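Local coordinates for protein KLLA0F20702p (Kluyveromyces lactis, PDB 5Y5A) that probably acts as the yeast telomerase subunit Est1, recruiting telomerase to telomeres by binding the telomeric protein Cdc13, at residues K132-T137 with L192-C197; I226-V231 with L239-C244; I317-G322 with K340-L345. One frame throughout, in Å; residues are numbered along the deposited sequence.

Interaction 1 (K132-T137 with L192-C197)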
loop_
_atom_site.group_PDB
_atom_site.type_symbol
_atom_site.label_atom_id
_atom_site.label_comp_id
_atom_site.label_asym_id
_atom_site.label_seq_id
_atom_site.Cartn_x
_atom_site.Cartn_y
_atom_site.Cartn_z
ATOM N N LYS A 132 12.236 18.849 -14.907
ATOM C CA LYS A 132 11.751 20.223 -14.860
ATOM C C LYS A 132 10.311 20.335 -15.329
ATOM O O LYS A 132 9.550 21.119 -14.778
ATOM C CB LYS A 132 12.639 21.146 -15.697
ATOM C CG LYS A 132 13.819 21.710 -14.926
ATOM C CD LYS A 132 14.674 22.627 -15.786
ATOM C CE LYS A 132 15.912 23.086 -15.025
ATOM N NZ LYS A 132 16.811 23.929 -15.859
ATOM N N LEU A 133 9.936 19.558 -16.339
ATOM C CA LEU A 133 8.569 19.595 -16.851
ATOM C C LEU A 133 7.544 19.311 -15.749
ATOM O O LEU A 133 6.498 19.956 -15.670
ATOM C CB LEU A 133 8.402 18.593 -17.988
ATOM C CG LEU A 133 7.038 18.584 -18.678
ATOM C CD1 LEU A 133 6.815 19.867 -19.449
ATOM C CD2 LEU A 133 6.940 17.405 -19.607
ATOM N N TYR A 134 7.860 18.359 -14.882
ATOM C CA TYR A 134 6.937 17.975 -13.821
ATOM C C TYR A 134 7.007 18.900 -12.615
ATOM O O TYR A 134 5.977 19.268 -12.051
ATOM C CB TYR A 134 7.206 16.539 -13.386
ATOM C CG TYR A 134 6.876 15.538 -14.461
ATOM C CD1 TYR A 134 5.582 15.435 -14.964
ATOM C CD2 TYR A 134 7.852 14.698 -14.975
ATOM C CE1 TYR A 134 5.274 14.525 -15.953
ATOM C CE2 TYR A 134 7.551 13.781 -15.963
ATOM C CZ TYR A 134 6.263 13.700 -16.448
ATOM O OH TYR A 134 5.961 12.789 -17.429
ATOM N N TYR A 135 8.219 19.267 -12.217
ATOM C CA TYR A 135 8.401 20.139 -11.067
ATOM C C TYR A 135 7.965 21.580 -11.366
ATOM O O TYR A 135 7.549 22.298 -10.457
ATOM C CB TYR A 135 9.859 20.107 -10.596
ATOM C CG TYR A 135 10.083 20.810 -9.274
ATOM C CD1 TYR A 135 9.609 20.266 -8.090
ATOM C CD2 TYR A 135 10.771 22.016 -9.212
ATOM C CE1 TYR A 135 9.804 20.900 -6.880
ATOM C CE2 TYR A 135 10.977 22.656 -8.003
ATOM C CZ TYR A 135 10.487 22.094 -6.840
ATOM O OH TYR A 135 10.685 22.726 -5.634
ATOM N N SER A 136 8.065 22.003 -12.628
ATOM C CA SER A 136 7.562 23.319 -13.040
ATOM C C SER A 136 6.074 23.400 -12.772
ATOM O O SER A 136 5.565 24.407 -12.278
ATOM C CB SER A 136 7.802 23.591 -14.530
ATOM O OG SER A 136 9.176 23.674 -14.847
ATOM N N THR A 137 5.381 22.325 -13.123
ATOM C CA THR A 137 3.937 22.276 -13.012
ATOM C C THR A 137 3.521 22.364 -11.547
ATOM O O THR A 137 2.605 23.113 -11.206
ATOM C CB THR A 137 3.391 21.000 -13.662
ATOM O OG1 THR A 137 4.008 20.839 -14.946
ATOM C CG2 THR A 137 1.887 21.091 -13.842
ATOM N N LEU A 192 4.234 14.294 -8.940
ATOM C CA LEU A 192 4.980 13.551 -7.943
ATOM C C LEU A 192 5.185 12.098 -8.376
ATOM O O LEU A 192 6.243 11.521 -8.134
ATOM C CB LEU A 192 4.266 13.619 -6.595
ATOM C CG LEU A 192 4.162 15.028 -5.999
ATOM C CD1 LEU A 192 3.143 15.051 -4.876
ATOM C CD2 LEU A 192 5.516 15.523 -5.502
ATOM N N LEU A 193 4.177 11.515 -9.023
ATOM C CA LEU A 193 4.279 10.140 -9.517
ATOM C C LEU A 193 5.361 9.985 -10.584
ATOM O O LEU A 193 6.159 9.048 -10.537
ATOM C CB LEU A 193 2.939 9.660 -10.085
ATOM C CG LEU A 193 2.938 8.251 -10.702
ATOM C CD1 LEU A 193 3.215 7.170 -9.652
ATOM C CD2 LEU A 193 1.631 7.951 -11.427
ATOM N N TYR A 194 5.394 10.897 -11.546
ATOM C CA TYR A 194 6.291 10.729 -12.680
ATOM C C TYR A 194 7.701 11.235 -12.381
ATOM O O TYR A 194 8.669 10.815 -13.014
ATOM C CB TYR A 194 5.712 11.412 -13.916
ATOM C CG TYR A 194 4.431 10.756 -14.374
ATOM C CD1 TYR A 194 4.345 9.371 -14.489
ATOM C CD2 TYR A 194 3.297 11.512 -14.668
ATOM C CE1 TYR A 194 3.165 8.754 -14.895
ATOM C CE2 TYR A 194 2.114 10.905 -15.074
ATOM C CZ TYR A 194 2.054 9.528 -15.187
ATOM O OH TYR A 194 0.886 8.924 -15.596
ATOM N N ILE A 195 7.823 12.130 -11.411
ATOM C CA ILE A 195 9.140 12.458 -10.889
ATOM C C ILE A 195 9.702 11.192 -10.244
ATOM O O ILE A 195 10.857 10.835 -10.471
ATOM C CB ILE A 195 9.092 13.623 -9.877
ATOM C CG1 ILE A 195 8.970 14.958 -10.616
ATOM C CG2 ILE A 195 10.332 13.633 -9.007
ATOM C CD1 ILE A 195 8.830 16.156 -9.707
ATOM N N GLY A 196 8.860 10.504 -9.469
ATOM C CA GLY A 196 9.237 9.256 -8.821
ATOM C C GLY A 196 9.766 8.214 -9.791
ATOM O O GLY A 196 10.883 7.711 -9.629
ATOM N N CYS A 197 8.970 7.902 -10.810
ATOM C CA CYS A 197 9.380 6.962 -11.854
ATOM C C CYS A 197 10.678 7.372 -12.535
ATOM O O CYS A 197 11.539 6.532 -12.784
ATOM C CB CYS A 197 8.296 6.827 -12.918
ATOM S SG CYS A 197 6.700 6.281 -12.307
#

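Interaction 2 (I226-V231 with L239-C244)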
loop_
_atom_site.group_PDB
_atom_site.type_symbol
_atom_site.label_atom_id
_atom_site.label_comp_id
_atom_site.label_asym_id
_atom_site.label_seq_id
_atom_site.Cartn_x
_atom_site.Cartn_y
_atom_site.Cartn_z
ATOM N N ILE A 226 4.913 11.090 -0.948
ATOM C CA ILE A 226 4.124 12.307 -0.965
ATOM C C ILE A 226 2.930 12.145 -1.904
ATOM O O ILE A 226 1.815 12.536 -1.561
ATOM C CB ILE A 226 4.968 13.512 -1.375
ATOM C CG1 ILE A 226 6.137 13.672 -0.401
ATOM C CG2 ILE A 226 4.121 14.768 -1.371
ATOM C CD1 ILE A 226 7.130 14.745 -0.805
ATOM N N ALA A 227 3.157 11.543 -3.069
ATOM C CA ALA A 227 2.072 11.271 -4.011
ATOM C C ALA A 227 0.964 10.412 -3.383
ATOM O O ALA A 227 -0.219 10.708 -3.544
ATOM C CB ALA A 227 2.619 10.600 -5.261
ATOM N N SER A 228 1.352 9.353 -2.674
ATOM C CA SER A 228 0.409 8.492 -1.957
ATOM C C SER A 228 -0.333 9.240 -0.865
ATOM O O SER A 228 -1.484 8.953 -0.564
ATOM C CB SER A 228 1.131 7.303 -1.322
ATOM O OG SER A 228 1.680 6.455 -2.304
ATOM N N THR A 229 0.344 10.187 -0.240
ATOM C CA THR A 229 -0.266 10.891 0.865
ATOM C C THR A 229 -1.425 11.760 0.362
ATOM O O THR A 229 -2.529 11.678 0.893
ATOM C CB THR A 229 0.784 11.726 1.625
ATOM O OG1 THR A 229 1.731 10.832 2.224
ATOM C CG2 THR A 229 0.141 12.563 2.717
ATOM N N ILE A 230 -1.202 12.544 -0.688
ATOM C CA ILE A 230 -2.226 13.498 -1.121
ATOM C C ILE A 230 -3.411 12.863 -1.867
ATOM O O ILE A 230 -4.514 13.413 -1.847
ATOM C CB ILE A 230 -1.620 14.612 -2.008
ATOM C CG1 ILE A 230 -1.019 14.043 -3.295
ATOM C CG2 ILE A 230 -0.575 15.401 -1.229
ATOM C CD1 ILE A 230 -0.564 15.119 -4.280
ATOM N N VAL A 231 -3.188 11.730 -2.535
ATOM C CA VAL A 231 -4.275 10.978 -3.177
ATOM C C VAL A 231 -4.048 9.476 -3.019
ATOM O O VAL A 231 -3.630 8.794 -3.961
ATOM C CB VAL A 231 -4.420 11.280 -4.689
ATOM C CG1 VAL A 231 -5.737 10.722 -5.195
ATOM C CG2 VAL A 231 -4.343 12.768 -4.978
ATOM N N LEU A 239 2.244 0.771 -6.898
ATOM C CA LEU A 239 2.880 -0.088 -7.890
ATOM C C LEU A 239 4.337 0.315 -8.106
ATOM O O LEU A 239 5.240 -0.527 -8.106
ATOM C CB LEU A 239 2.131 -0.043 -9.226
ATOM C CG LEU A 239 2.740 -1.011 -10.245
ATOM C CD1 LEU A 239 2.196 -2.425 -10.043
ATOM C CD2 LEU A 239 2.537 -0.552 -11.676
ATOM N N GLN A 240 4.565 1.608 -8.275
ATOM C CA GLN A 240 5.905 2.092 -8.575
ATOM C C GLN A 240 6.819 1.924 -7.367
ATOM O O GLN A 240 8.006 1.636 -7.511
ATOM C CB GLN A 240 5.857 3.547 -9.029
ATOM C CG GLN A 240 5.154 3.741 -10.364
ATOM C CD GLN A 240 5.839 2.999 -11.510
ATOM O OE1 GLN A 240 7.068 2.888 -11.557
ATOM N NE2 GLN A 240 5.038 2.490 -12.441
ATOM N N ARG A 241 6.253 2.071 -6.174
ATOM C CA ARG A 241 7.001 1.809 -4.950
ATOM C C ARG A 241 7.457 0.355 -4.899
ATOM O O ARG A 241 8.597 0.054 -4.541
ATOM C CB ARG A 241 6.155 2.124 -3.723
ATOM C CG ARG A 241 6.559 3.389 -3.021
ATOM C CD ARG A 241 6.247 3.293 -1.555
ATOM N NE ARG A 241 4.815 3.154 -1.362
ATOM C CZ ARG A 241 3.972 4.178 -1.357
ATOM N NH1 ARG A 241 2.676 3.966 -1.175
ATOM N NH2 ARG A 241 4.428 5.415 -1.530
ATOM N N GLY A 242 6.545 -0.543 -5.249
ATOM C CA GLY A 242 6.848 -1.961 -5.273
ATOM C C GLY A 242 7.932 -2.277 -6.275
ATOM O O GLY A 242 8.744 -3.176 -6.064
ATOM N N ILE A 243 7.948 -1.537 -7.380
ATOM C CA ILE A 243 8.964 -1.756 -8.394
ATOM C C ILE A 243 10.328 -1.388 -7.821
ATOM O O ILE A 243 11.301 -2.110 -8.037
ATOM C CB ILE A 243 8.674 -0.972 -9.687
ATOM C CG1 ILE A 243 7.417 -1.534 -10.356
ATOM C CG2 ILE A 243 9.836 -1.097 -10.660
ATOM C CD1 ILE A 243 6.975 -0.777 -11.583
ATOM N N CYS A 244 10.396 -0.297 -7.062
ATOM C CA CYS A 244 11.636 0.031 -6.362
ATOM C C CYS A 244 12.077 -1.135 -5.471
ATOM O O CYS A 244 13.240 -1.495 -5.469
ATOM C CB CYS A 244 11.478 1.301 -5.516
ATOM S SG CYS A 244 11.156 2.828 -6.428
#

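Interaction 3 (I317-G322 with K340-L345)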
loop_
_atom_site.group_PDB
_atom_site.type_symbol
_atom_site.label_atom_id
_atom_site.label_comp_id
_atom_site.label_asym_id
_atom_site.label_seq_id
_atom_site.Cartn_x
_atom_site.Cartn_y
_atom_site.Cartn_z
ATOM N N ILE A 317 6.118 -15.711 4.400
ATOM C CA ILE A 317 4.677 -15.688 4.237
ATOM C C ILE A 317 4.326 -15.776 2.746
ATOM O O ILE A 317 3.205 -16.114 2.387
ATOM C CB ILE A 317 4.037 -14.415 4.862
ATOM C CG1 ILE A 317 2.528 -14.611 5.061
ATOM C CG2 ILE A 317 4.351 -13.178 4.024
ATOM C CD1 ILE A 317 1.794 -13.376 5.590
ATOM N N LEU A 318 5.270 -15.453 1.896
ATOM C CA LEU A 318 5.046 -15.442 0.477
ATOM C C LEU A 318 4.689 -16.773 -0.120
ATOM O O LEU A 318 3.717 -16.862 -0.808
ATOM C CB LEU A 318 6.181 -14.767 -0.244
ATOM C CG LEU A 318 6.385 -13.324 0.158
ATOM C CD1 LEU A 318 7.559 -12.719 -0.547
ATOM C CD2 LEU A 318 5.160 -12.499 -0.106
ATOM N N PRO A 319 5.447 -17.816 0.140
ATOM C CA PRO A 319 5.038 -19.116 -0.408
ATOM C C PRO A 319 3.703 -19.631 0.128
ATOM O O PRO A 319 3.064 -20.443 -0.538
ATOM C CB PRO A 319 6.172 -20.051 0.025
ATOM C CG PRO A 319 7.346 -19.163 0.180
ATOM C CD PRO A 319 6.781 -17.894 0.759
ATOM N N LEU A 320 3.295 -19.176 1.309
ATOM C CA LEU A 320 2.045 -19.641 1.893
ATOM C C LEU A 320 0.879 -19.014 1.145
ATOM O O LEU A 320 -0.082 -19.691 0.782
ATOM C CB LEU A 320 1.982 -19.302 3.383
ATOM C CG LEU A 320 3.203 -19.836 4.140
ATOM C CD1 LEU A 320 3.203 -19.360 5.587
ATOM C CD2 LEU A 320 3.240 -21.360 4.078
ATOM N N ILE A 321 0.981 -17.711 0.916
ATOM C CA ILE A 321 0.005 -17.003 0.110
ATOM C C ILE A 321 0.028 -17.525 -1.330
ATOM O O ILE A 321 -1.018 -17.800 -1.924
ATOM C CB ILE A 321 0.274 -15.499 0.145
ATOM C CG1 ILE A 321 -0.016 -14.970 1.550
ATOM C CG2 ILE A 321 -0.582 -14.780 -0.891
ATOM C CD1 ILE A 321 0.384 -13.510 1.759
ATOM N N GLY A 322 1.232 -17.685 -1.875
ATOM C CA GLY A 322 1.404 -18.185 -3.230
ATOM C C GLY A 322 0.711 -19.516 -3.463
ATOM O O GLY A 322 0.019 -19.700 -4.468
ATOM N N LYS A 340 5.315 -26.568 4.627
ATOM C CA LYS A 340 5.060 -26.684 6.057
ATOM C C LYS A 340 6.191 -26.024 6.856
ATOM O O LYS A 340 5.945 -25.405 7.884
ATOM C CB LYS A 340 4.896 -28.149 6.467
ATOM C CG LYS A 340 4.487 -28.342 7.932
ATOM C CD LYS A 340 4.576 -29.809 8.358
ATOM C CE LYS A 340 4.467 -29.965 9.872
ATOM N NZ LYS A 340 4.752 -31.362 10.316
ATOM N N HIS A 341 7.420 -26.143 6.360
ATOM C CA HIS A 341 8.575 -25.505 6.990
ATOM C C HIS A 341 8.470 -23.978 7.008
ATOM O O HIS A 341 8.759 -23.346 8.028
ATOM C CB HIS A 341 9.859 -25.916 6.276
ATOM C CG HIS A 341 11.081 -25.200 6.763
ATOM N ND1 HIS A 341 11.667 -25.467 7.982
ATOM C CD2 HIS A 341 11.831 -24.228 6.191
ATOM C CE1 HIS A 341 12.723 -24.691 8.140
ATOM N NE2 HIS A 341 12.845 -23.929 7.068
ATOM N N PHE A 342 8.069 -23.386 5.883
ATOM C CA PHE A 342 7.889 -21.935 5.802
ATOM C C PHE A 342 6.936 -21.420 6.875
ATOM O O PHE A 342 7.205 -20.416 7.527
ATOM C CB PHE A 342 7.371 -21.526 4.420
ATOM C CG PHE A 342 8.396 -21.652 3.332
ATOM C CD1 PHE A 342 9.693 -21.195 3.527
ATOM C CD2 PHE A 342 8.070 -22.238 2.121
ATOM C CE1 PHE A 342 10.647 -21.308 2.529
ATOM C CE2 PHE A 342 9.017 -22.354 1.111
ATOM C CZ PHE A 342 10.311 -21.891 1.316
ATOM N N GLN A 343 5.825 -22.120 7.058
ATOM C CA GLN A 343 4.790 -21.686 7.975
ATOM C C GLN A 343 5.229 -21.823 9.422
ATOM O O GLN A 343 4.999 -20.928 10.248
ATOM C CB GLN A 343 3.509 -22.486 7.754
ATOM C CG GLN A 343 2.460 -22.228 8.823
ATOM C CD GLN A 343 1.350 -23.249 8.803
ATOM O OE1 GLN A 343 1.429 -24.283 9.470
ATOM N NE2 GLN A 343 0.306 -22.966 8.046
ATOM N N THR A 344 5.854 -22.951 9.734
ATOM C CA THR A 344 6.247 -23.201 11.112
ATOM C C THR A 344 7.321 -22.196 11.533
ATOM O O THR A 344 7.302 -21.691 12.653
ATOM C CB THR A 344 6.738 -24.654 11.306
ATOM O OG1 THR A 344 7.786 -24.940 10.380
ATOM C CG2 THR A 344 5.609 -25.637 11.056
ATOM N N LEU A 345 8.231 -21.871 10.625
ATOM C CA LEU A 345 9.330 -20.970 10.957
ATOM C C LEU A 345 8.822 -19.535 11.042
ATOM O O LEU A 345 9.203 -18.789 11.945
ATOM C CB LEU A 345 10.461 -21.084 9.932
ATOM C CG LEU A 345 11.872 -20.781 10.440
ATOM C CD1 LEU A 345 12.156 -21.577 11.698
ATOM C CD2 LEU A 345 12.911 -21.103 9.394
#

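Interaction 1 (K132-T137 with L192-C197)
Two residues before Y134, which meets Y194 and I195 across the contact, the carbonyl O of K132 is gripped twice: S136 N reaches it at 2.8 Å and S136 OG at 2.6 Å, from opposite faces of its plane. Across the gap the short helical segments run nearly antiparallel, at 153°, with axes 9.2 Å apart. Y134 carries the largest share of the contact. Y194 CB sits over one face of its ring, toward the rim, in a CH-pi contact 3.7 Å from the centroid of the Y134 ring, and 3.5 Å from Y134 CZ. The two rings themselves lie obliquely, planes at 39°. At the root of the side chain, Y134 CB rests 3.6 Å from I195 CG1. With chi1 -78° and the chain extended beyond it, I195 CD1 reaches 4.0 Å from Y135 N and lies at the edge of the Y135 ring, near its plane. Beyond the segments, Y134 OH is hydrogen-bonded to H90 and Y194 OH to D83, both on helix 78-105, which thus links the two tyrosines. This is plain antiparallel helix packing in the Est1 N-terminal family region: an apolar seam in which the hydroxyls of Y134 and Y194 find partners on helix 78-105, which probably fixes how the two rings turn.

Interaction 2 (I226-V231 with L239-C244)
S228 and R241 sit on neighbouring helices whose backbones stay well separated, their CA atoms, the nearest pair between the two segments, being 9.9 Å apart. Side chains must therefore bridge the gap, and R241 supplies most of the reach. Its chain bends at chi3 (-63°), carrying the guanidinium over to helix 218-230, where the edge of the group faces S228. R241 NH1 donates to S228 OG at 2.9 Å, with a rather bent N-H...O angle of 138°. R241 NH2 is almost as close to S228 OG, at 3.0 Å, and S228 CB lies in the guanidinium plane, 3.7 Å from R241 NH1. The hydroxyl stands beside its own backbone N, anti to the carbonyl carbon (chi1 -65°), where it also hydrogen-bonds L224 O in the preceding turn; because S228 OG crowds another atom in the model, its place is less sure and both of its bonds are somewhat doubtful. Helices 218-230 and 235-247 are consecutive, joined by only a few residues from V231, where the chain leaves helical geometry, and they form a helical hairpin in the region assigned to the Est1 DNA/RNA-binding family of the TPR clan. V231 also packs on an apolar side chain of the bound peptide, presumably from Cdc13. Around the arginine, D225 forms a salt bridge to NH2 that probably balances the charge of this buried residue, Q257 of the following helix accepts from NE, and F238 makes a cation-pi contact.

Interaction 3 (I317-G322 with K340-L345)
P319 sets CG over one face of the F342 ring, the side chains crossing at about a right angle. That CG stands 3.9 Å from the centroid of the F342 ring, 22° off the normal and shifted toward the rim, which makes this a CH-pi contact; P319 CB lies 3.6 Å from F342 CD2, at the rim. One residue on, L320 CD1 meets Q343 CA at 3.7 Å, while L320 CD2 lies between Q343 CB (3.9 Å) and F342 CB (4.1 Å). L320 CG is anti to the carbonyl carbon (chi1 -54°). The side chains of L320 and Q343 also cross at about a right angle. The axes of the two short segments make 126° between their N-to-C directions and approach to 9.3 Å. Farther out, Y316 meets F342 edge-to-face, W330 touches P319, and F397 of helix 385-410 packs on both L320 and Q343. Here the short helix 318-325 is fastened to the start of the long helix 339-379, inside the Est1 DNA/RNA-binding family region. Between the segments the contact is wholly apolar, so its hold comes from shape and burial, with the aromatic face receiving the C-H of P319 CG.

Overall arrangement
The three contacts follow one another along the chain, each closing before the next opens. Interactions 1 and 2 are neighbours, centres about 13 Å apart, and touch through helix 179-206: L192 packs on I226, A227 and I230 of helix 218-230, and C197 on Q240 of helix 235-247, so helix 179-206 joins the first family region to the second by direct packing. Interaction 3 shares that second region with interaction 2, but its centre lies about 27 Å away and their nearest atoms are about 11 Å apart. Interactions 1 and 3, about 40 Å between centres, sit on opposite sides of the chain's centre. Together they sample a largely helical body that also holds the bound peptide beside interaction 2.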